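Local atomic coordinates of racemase, putative (Roseobacter denitrificans, PDB entry 3TCS), a protein that binds magnesium and D-alanine in a TIM barrel of the mandelate racemase family and is probably a racemase or hydro-lyase of unproven substrate. Residues R153-R156 against L157-Q161; Q278-I281 against L282-G285; F349-T352 against P353-E357. All coordinates share one frame; numbering follows the deposited sequence.

Interaction 1: residues R153-R156 against L157-Q161; sequences RLKR and LRDTQ
Lys155 with Arg158, Leu154 with Leu157 and Arg156 with Thr160 meet on helix 147-161, the connecting helix of the beta-alpha-beta unit that joins strands 132-139 and 165-169 of the TIM barrel. Helical i to i+4 bonds run through it, among them Arg158 N to Leu154 O at 2.9 Å and Asp159 N to Lys155 O. Arg156 O accepts twice, from Thr160 N and, also at 2.9 Å, from Thr160 OG1, the two donors arriving on opposite faces of its plane. That hydroxyl lies between the backbone N and the carbonyl carbon (chi1 60°), a torsion that turns it back onto the carbonyl one turn earlier. Lys155 and Arg158 run side by side and point the same way. Lys155 CG sits over one guanidinium face, toward its rim, and Lys155 CE comes within 3.5 Å of Arg158 NH2. The Arg158 chain bends at chi3 (71°), bringing NE and NH2 side-on to Asp159 OD1, each at 3.1 Å; NH2 meets the syn lone pair, whereas NE comes from above the carboxylate plane. On the inner side Leu154 CD2 lies 4.0 Å from Leu157 CD1; Leu154 packs on Phe166 and Val168 of strand 165-169, Leu157 on Ile336. The Arg153 guanidinium turns to Glu150 and Glu337. Lys155 NZ and Arg158 NH2, 4.7 Å apart, are like charges, and their closeness is probably eased by Asp159, while Glu195 forms a long, weak pair with Lys155.

Interaction 2: residues Q278-I281 against L282-G285; sequences QPDI and LYLG
Asp280 OD1 accepts Tyr283 N at 2.9 Å and, in a weak bond, Leu282 N at 3.0 Å, while Asp280 O takes Leu284 N at 2.9 Å almost straight on. Tyr283 N reaches OD1 on the anti side, 30° out of the carboxylate plane. CG of Asp280 stands anti to the backbone N (chi1 176°) and beside the carbonyl carbon, a position that carries OD1 over the following peptides. The other carboxylate oxygen, OD2, is bonded to ND1 of His307, a residue lining the D-alanine pocket. Side-chain and main-chain oxygens of one aspartate thus hold the next turn together, an Asx motif in the loop between strand 276-277 and helix 287-300 of the barrel. The pairing of Asp280 with His307 is consistent with the histidine-aspartate dyad of mandelate racemase-type enzymes, and the Asp280 side chain comes to about 5 Å from that of the magnesium ligand Glu257. Carboxylate and Tyr283 ring are stacked, their planes 28° apart, with OD1 over one face and Asp280 CB 3.4 Å from Tyr283 CD2. Farther out the contact is apolar. Pro279 CB meets Leu284 CD2 at 3.7 Å, and Ile281 CG2 lies 4.1 Å from Leu282 CD2. Ile281 and Leu284 continue onto helix 287-300, Leu282 onto Ala105 and Thr109 of helix 98-119, and Tyr283 onto Lys94 of the second subunit. At Gly285 the backbone angles would press a CB against Leu284 O.

Interaction 3: residues F349-T352 against P353-E357; sequences FVKT and PYEIE
Thr352 OG1 accepts Tyr354 N at 3.2 Å, an ST turn in the loop that runs from strand 332-335 to strand 360-363 of the barrel domain. OG1 stands opposite the backbone N (chi1 -176°) and beside the carbonyl carbon, where it faces the incoming N-H nearly straight (159°). The tight part is the ring side. Phe349 crosses Pro353 at about a right angle, CD2 to CD 3.8 Å, and its CE2 meets Tyr354 CE2 obliquely at 4.1 Å. Pro353 CG rides 3.6 Å above the centre of one face of the Tyr354 ring. Tyr354 is held in turn at its hydroxyl by Ser312 O and Leu316 N of the chain ahead of and within helix 314-322, and its ring meets Trp311. The other side is looser and more exposed: Lys351 NZ and Glu355 OE2 make only a long salt bridge of 3.8 Å, their chains crossing at about a right angle, and Thr352 CG2 touches Glu355 CG at 4.0 Å. With an alanine at Thr352, both OG1 and CG2 go, and Tyr354 N would probably be left without its acceptor while Glu355 CG lost its methyl neighbour. Here a water closes the turn instead of a direct backbone bond, giving a hydrogen to Thr352 O at 2.8 Å and accepting Glu355 N at 2.9 Å.

Interaction 2 is the buried contact, about 6 Å from the centre of the chain and beside the magnesium and D-alanine site; interactions 1 and 3 lie at the surface, centres about 23 and 17 Å out. The chemistry follows. In 278-285 a single carboxylate serves backbone amides and a pocket histidine amid apolar side chains, whereas 153-161 and 349-357 put charged chains outward and keep leucines or rings inward. Interaction 1 rests on helical bonds; interaction 3 has no regular secondary structure and uses a side-chain turn and a water. These two touch, Gln161 OE1 lying 3.6 Å from Ile356 CB, while interaction 2 touches neither.

Interaction 1: residues R153-R156 against L157-Q161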
loop_
_atom_site.group_PDB
_atom_site.type_symbol
_atom_site.label_atom_id
_atom_site.label_comp_id
_atom_site.label_asym_id
_atom_site.label_seq_id
_atom_site.Cartn_x
_atom_site.Cartn_y
_atom_site.Cartn_z
ATOM N N ARG B 153 10.752 -21.689 -28.313
ATOM C CA ARG B 153 9.447 -21.077 -28.517
ATOM C C ARG B 153 9.552 -19.616 -28.956
ATOM O O ARG B 153 8.731 -19.138 -29.738
ATOM C CB ARG B 153 8.576 -21.195 -27.255
ATOM C CG ARG B 153 9.020 -20.372 -26.054
ATOM C CD ARG B 153 7.896 -20.325 -25.009
ATOM N NE ARG B 153 8.237 -19.501 -23.853
ATOM C CZ ARG B 153 7.389 -19.190 -22.874
ATOM N NH1 ARG B 153 6.137 -19.630 -22.904
ATOM N NH2 ARG B 153 7.796 -18.436 -21.862
ATOM N N LEU B 154 10.563 -18.904 -28.472
ATOM C CA LEU B 154 10.720 -17.503 -28.855
ATOM C C LEU B 154 11.227 -17.378 -30.292
ATOM O O LEU B 154 10.858 -16.447 -31.014
ATOM C CB LEU B 154 11.664 -16.797 -27.880
ATOM C CG LEU B 154 11.097 -16.675 -26.458
ATOM C CD1 LEU B 154 12.053 -15.866 -25.582
ATOM C CD2 LEU B 154 9.733 -15.990 -26.515
ATOM N N LYS B 155 12.074 -18.314 -30.706
ATOM C CA LYS B 155 12.598 -18.303 -32.067
ATOM C C LYS B 155 11.444 -18.529 -33.044
ATOM O O LYS B 155 11.392 -17.920 -34.109
ATOM C CB LYS B 155 13.656 -19.399 -32.237
ATOM C CG LYS B 155 14.414 -19.330 -33.557
ATOM C CD LYS B 155 15.497 -20.403 -33.628
ATOM C CE LYS B 155 16.358 -20.214 -34.869
ATOM N NZ LYS B 155 17.487 -21.177 -34.909
ATOM N N ARG B 156 10.512 -19.403 -32.681
ATOM C CA ARG B 156 9.378 -19.661 -33.555
ATOM C C ARG B 156 8.489 -18.424 -33.659
ATOM O O ARG B 156 7.956 -18.128 -34.724
ATOM C CB ARG B 156 8.593 -20.876 -33.052
ATOM C CG ARG B 156 9.420 -22.145 -33.190
ATOM C CD ARG B 156 8.698 -23.412 -32.767
ATOM N NE ARG B 156 9.564 -24.571 -32.983
ATOM C CZ ARG B 156 9.274 -25.812 -32.611
ATOM N NH1 ARG B 156 8.128 -26.072 -31.994
ATOM N NH2 ARG B 156 10.133 -26.795 -32.858
ATOM N N LEU B 157 8.352 -17.691 -32.558
ATOM C CA LEU B 157 7.542 -16.476 -32.566
ATOM C C LEU B 157 8.248 -15.393 -33.376
ATOM O O LEU B 157 7.606 -14.557 -34.006
ATOM C CB LEU B 157 7.299 -15.990 -31.136
ATOM C CG LEU B 157 6.335 -16.866 -30.335
ATOM C CD1 LEU B 157 6.479 -16.587 -28.842
ATOM C CD2 LEU B 157 4.913 -16.603 -30.814
ATOM N N ARG B 158 9.576 -15.409 -33.356
ATOM C CA ARG B 158 10.355 -14.439 -34.114
ATOM C C ARG B 158 10.024 -14.631 -35.590
ATOM O O ARG B 158 9.762 -13.668 -36.312
ATOM C CB ARG B 158 11.852 -14.678 -33.896
ATOM C CG ARG B 158 12.765 -13.758 -34.694
ATOM C CD ARG B 158 14.191 -14.301 -34.745
ATOM N NE ARG B 158 14.275 -15.484 -35.599
ATOM C CZ ARG B 158 15.359 -16.240 -35.744
ATOM N NH1 ARG B 158 16.475 -15.952 -35.088
ATOM N NH2 ARG B 158 15.324 -17.286 -36.555
ATOM N N ASP B 159 10.011 -15.888 -36.023
ATOM C CA ASP B 159 9.744 -16.213 -37.418
ATOM C C ASP B 159 8.288 -16.144 -37.862
ATOM O O ASP B 159 8.017 -15.846 -39.024
ATOM C CB ASP B 159 10.300 -17.600 -37.750
ATOM C CG ASP B 159 11.798 -17.695 -37.546
ATOM O OD1 ASP B 159 12.499 -16.695 -37.811
ATOM O OD2 ASP B 159 12.275 -18.774 -37.135
ATOM N N THR B 160 7.348 -16.415 -36.960
ATOM C CA THR B 160 5.934 -16.387 -37.331
ATOM C C THR B 160 5.209 -15.066 -37.063
ATOM O O THR B 160 4.289 -14.702 -37.800
ATOM C CB THR B 160 5.144 -17.511 -36.620
ATOM O OG1 THR B 160 5.248 -17.349 -35.200
ATOM C CG2 THR B 160 5.687 -18.878 -37.009
ATOM N N GLN B 161 5.621 -14.354 -36.017
ATOM C CA GLN B 161 4.988 -13.089 -35.635
ATOM C C GLN B 161 5.789 -11.840 -36.013
ATOM O O GLN B 161 5.238 -10.740 -36.076
ATOM C CB GLN B 161 4.725 -13.067 -34.124
ATOM C CG GLN B 161 3.780 -14.146 -33.607
ATOM C CD GLN B 161 2.382 -14.044 -34.188
ATOM O OE1 GLN B 161 1.828 -12.949 -34.323
ATOM N NE2 GLN B 161 1.796 -15.189 -34.523
#

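Interaction 2: residues Q278-I281 against L282-G285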
loop_
_atom_site.group_PDB
_atom_site.type_symbol
_atom_site.label_atom_id
_atom_site.label_comp_id
_atom_site.label_asym_id
_atom_site.label_seq_id
_atom_site.Cartn_x
_atom_site.Cartn_y
_atom_site.Cartn_z
ATOM N N GLN B 278 9.405 2.168 -15.563
ATOM C CA GLN B 278 8.416 1.203 -16.026
ATOM C C GLN B 278 7.136 1.116 -15.218
ATOM O O GLN B 278 6.837 0.084 -14.618
ATOM C CB GLN B 278 9.054 -0.181 -16.079
ATOM C CG GLN B 278 10.286 -0.241 -16.951
ATOM C CD GLN B 278 10.803 -1.652 -17.085
ATOM O OE1 GLN B 278 11.395 -2.199 -16.152
ATOM N NE2 GLN B 278 10.563 -2.262 -18.241
ATOM N N PRO B 279 6.352 2.196 -15.199
ATOM C CA PRO B 279 5.103 2.161 -14.440
ATOM C C PRO B 279 4.103 1.192 -15.074
ATOM O O PRO B 279 4.162 0.936 -16.280
ATOM C CB PRO B 279 4.616 3.604 -14.526
ATOM C CG PRO B 279 5.083 4.022 -15.896
ATOM C CD PRO B 279 6.493 3.459 -15.941
ATOM N N ASP B 280 3.218 0.633 -14.252
ATOM C CA ASP B 280 2.152 -0.230 -14.752
ATOM C C ASP B 280 0.933 0.675 -14.570
ATOM O O ASP B 280 0.621 1.089 -13.458
ATOM C CB ASP B 280 2.012 -1.505 -13.908
ATOM C CG ASP B 280 0.836 -2.377 -14.358
ATOM O OD1 ASP B 280 -0.321 -1.972 -14.137
ATOM O OD2 ASP B 280 1.068 -3.460 -14.940
ATOM N N ILE B 281 0.270 1.005 -15.672
ATOM C CA ILE B 281 -0.880 1.898 -15.634
ATOM C C ILE B 281 -1.931 1.575 -14.580
ATOM O O ILE B 281 -2.483 2.480 -13.944
ATOM C CB ILE B 281 -1.567 1.950 -17.015
ATOM C CG1 ILE B 281 -0.630 2.625 -18.023
ATOM C CG2 ILE B 281 -2.902 2.689 -16.916
ATOM C CD1 ILE B 281 -1.081 2.490 -19.464
ATOM N N LEU B 282 -2.210 0.294 -14.390
ATOM C CA LEU B 282 -3.229 -0.089 -13.426
ATOM C C LEU B 282 -2.729 -0.203 -11.983
ATOM O O LEU B 282 -3.466 0.121 -11.053
ATOM C CB LEU B 282 -3.916 -1.378 -13.897
ATOM C CG LEU B 282 -4.503 -1.249 -15.317
ATOM C CD1 LEU B 282 -5.231 -2.536 -15.692
ATOM C CD2 LEU B 282 -5.469 -0.058 -15.394
ATOM N N TYR B 283 -1.491 -0.651 -11.776
ATOM C CA TYR B 283 -0.975 -0.728 -10.408
ATOM C C TYR B 283 -0.771 0.693 -9.874
ATOM O O TYR B 283 -0.874 0.938 -8.671
ATOM C CB TYR B 283 0.383 -1.447 -10.337
ATOM C CG TYR B 283 0.387 -2.935 -10.640
ATOM C CD1 TYR B 283 -0.714 -3.740 -10.341
ATOM C CD2 TYR B 283 1.522 -3.546 -11.185
ATOM C CE1 TYR B 283 -0.686 -5.117 -10.576
ATOM C CE2 TYR B 283 1.560 -4.922 -11.423
ATOM C CZ TYR B 283 0.451 -5.701 -11.114
ATOM O OH TYR B 283 0.483 -7.062 -11.331
ATOM N N LEU B 284 -0.470 1.622 -10.778
ATOM C CA LEU B 284 -0.204 3.010 -10.403
ATOM C C LEU B 284 -1.443 3.860 -10.123
ATOM O O LEU B 284 -1.336 4.937 -9.544
ATOM C CB LEU B 284 0.660 3.678 -11.483
ATOM C CG LEU B 284 1.132 5.132 -11.340
ATOM C CD1 LEU B 284 1.781 5.363 -9.980
ATOM C CD2 LEU B 284 2.133 5.425 -12.458
ATOM N N GLY B 285 -2.616 3.386 -10.527
ATOM C CA GLY B 285 -3.822 4.155 -10.263
ATOM C C GLY B 285 -4.512 4.748 -11.477
ATOM O O GLY B 285 -5.465 5.513 -11.335
#

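Interaction 3: residues F349-T352 against P353-E357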
loop_
_atom_site.group_PDB
_atom_site.type_symbol
_atom_site.label_atom_id
_atom_site.label_comp_id
_atom_site.label_asym_id
_atom_site.label_seq_id
_atom_site.Cartn_x
_atom_site.Cartn_y
_atom_site.Cartn_z
ATOM N N PHE B 349 -12.726 -10.472 -24.637
ATOM C CA PHE B 349 -13.253 -9.508 -25.595
ATOM C C PHE B 349 -13.968 -10.115 -26.793
ATOM O O PHE B 349 -13.754 -11.274 -27.132
ATOM C CB PHE B 349 -12.106 -8.625 -26.089
ATOM C CG PHE B 349 -11.171 -8.194 -24.997
ATOM C CD1 PHE B 349 -11.626 -7.408 -23.945
ATOM C CD2 PHE B 349 -9.839 -8.596 -25.008
ATOM C CE1 PHE B 349 -10.766 -7.028 -22.912
ATOM C CE2 PHE B 349 -8.973 -8.224 -23.985
ATOM C CZ PHE B 349 -9.438 -7.438 -22.934
ATOM N N VAL B 350 -14.825 -9.316 -27.424
ATOM C CA VAL B 350 -15.561 -9.758 -28.605
ATOM C C VAL B 350 -14.544 -10.059 -29.705
ATOM O O VAL B 350 -14.638 -11.065 -30.407
ATOM C CB VAL B 350 -16.534 -8.666 -29.083
ATOM C CG1 VAL B 350 -17.184 -9.076 -30.401
ATOM C CG2 VAL B 350 -17.605 -8.437 -28.023
ATOM N N LYS B 351 -13.562 -9.175 -29.835
ATOM C CA LYS B 351 -12.509 -9.335 -30.821
ATOM C C LYS B 351 -11.221 -8.865 -30.165
ATOM O O LYS B 351 -11.160 -7.756 -29.635
ATOM C CB LYS B 351 -12.807 -8.495 -32.065
ATOM C CG LYS B 351 -11.768 -8.643 -33.169
ATOM C CD LYS B 351 -11.586 -10.104 -33.565
ATOM C CE LYS B 351 -10.478 -10.270 -34.600
ATOM N NZ LYS B 351 -10.244 -11.704 -34.933
ATOM N N THR B 352 -10.199 -9.712 -30.191
ATOM C CA THR B 352 -8.928 -9.363 -29.570
ATOM C C THR B 352 -8.288 -8.147 -30.226
ATOM O O THR B 352 -8.307 -8.001 -31.445
ATOM C CB THR B 352 -7.918 -10.536 -29.631
ATOM O OG1 THR B 352 -6.727 -10.176 -28.917
ATOM C CG2 THR B 352 -7.552 -10.861 -31.077
ATOM N N PRO B 353 -7.734 -7.236 -29.411
ATOM C CA PRO B 353 -7.087 -6.040 -29.952
ATOM C C PRO B 353 -5.583 -6.291 -30.048
ATOM O O PRO B 353 -4.808 -5.386 -30.368
ATOM C CB PRO B 353 -7.414 -4.989 -28.902
ATOM C CG PRO B 353 -7.264 -5.788 -27.620
ATOM C CD PRO B 353 -7.981 -7.094 -27.961
ATOM N N TYR B 354 -5.186 -7.533 -29.793
ATOM C CA TYR B 354 -3.773 -7.883 -29.756
ATOM C C TYR B 354 -3.161 -8.671 -30.911
ATOM O O TYR B 354 -2.179 -9.387 -30.718
ATOM C CB TYR B 354 -3.486 -8.605 -28.436
ATOM C CG TYR B 354 -3.873 -7.789 -27.220
ATOM C CD1 TYR B 354 -3.434 -6.476 -27.075
ATOM C CD2 TYR B 354 -4.681 -8.330 -26.214
ATOM C CE1 TYR B 354 -3.784 -5.714 -25.959
ATOM C CE2 TYR B 354 -5.036 -7.574 -25.093
ATOM C CZ TYR B 354 -4.580 -6.269 -24.975
ATOM O OH TYR B 354 -4.901 -5.523 -23.864
ATOM N N GLU B 355 -3.729 -8.545 -32.105
ATOM C CA GLU B 355 -3.169 -9.239 -33.258
ATOM C C GLU B 355 -1.851 -8.536 -33.580
ATOM O O GLU B 355 -1.802 -7.306 -33.646
ATOM C CB GLU B 355 -4.111 -9.143 -34.462
ATOM C CG GLU B 355 -5.432 -9.874 -34.288
ATOM C CD GLU B 355 -6.311 -9.784 -35.525
ATOM O OE1 GLU B 355 -5.874 -10.250 -36.598
ATOM O OE2 GLU B 355 -7.436 -9.244 -35.427
ATOM N N ILE B 356 -0.788 -9.309 -33.776
ATOM C CA ILE B 356 0.518 -8.731 -34.081
ATOM C C ILE B 356 0.805 -8.698 -35.578
ATOM O O ILE B 356 0.569 -9.678 -36.286
ATOM C CB ILE B 356 1.652 -9.515 -33.376
ATOM C CG1 ILE B 356 1.516 -9.378 -31.856
ATOM C CG2 ILE B 356 3.020 -8.986 -33.817
ATOM C CD1 ILE B 356 1.777 -7.979 -31.341
ATOM N N GLU B 357 1.311 -7.562 -36.047
ATOM C CA GLU B 357 1.656 -7.377 -37.454
ATOM C C GLU B 357 3.163 -7.141 -37.515
ATOM O O GLU B 357 3.642 -6.069 -37.150
ATOM C CB GLU B 357 0.924 -6.157 -38.033
ATOM C CG GLU B 357 -0.570 -6.114 -37.733
ATOM C CD GLU B 357 -1.264 -4.896 -38.329
ATOM O OE1 GLU B 357 -2.266 -4.447 -37.734
ATOM O OE2 GLU B 357 -0.821 -4.395 -39.391
HETATM O O HOH W 1 -6.131 -7.184 -33.009
#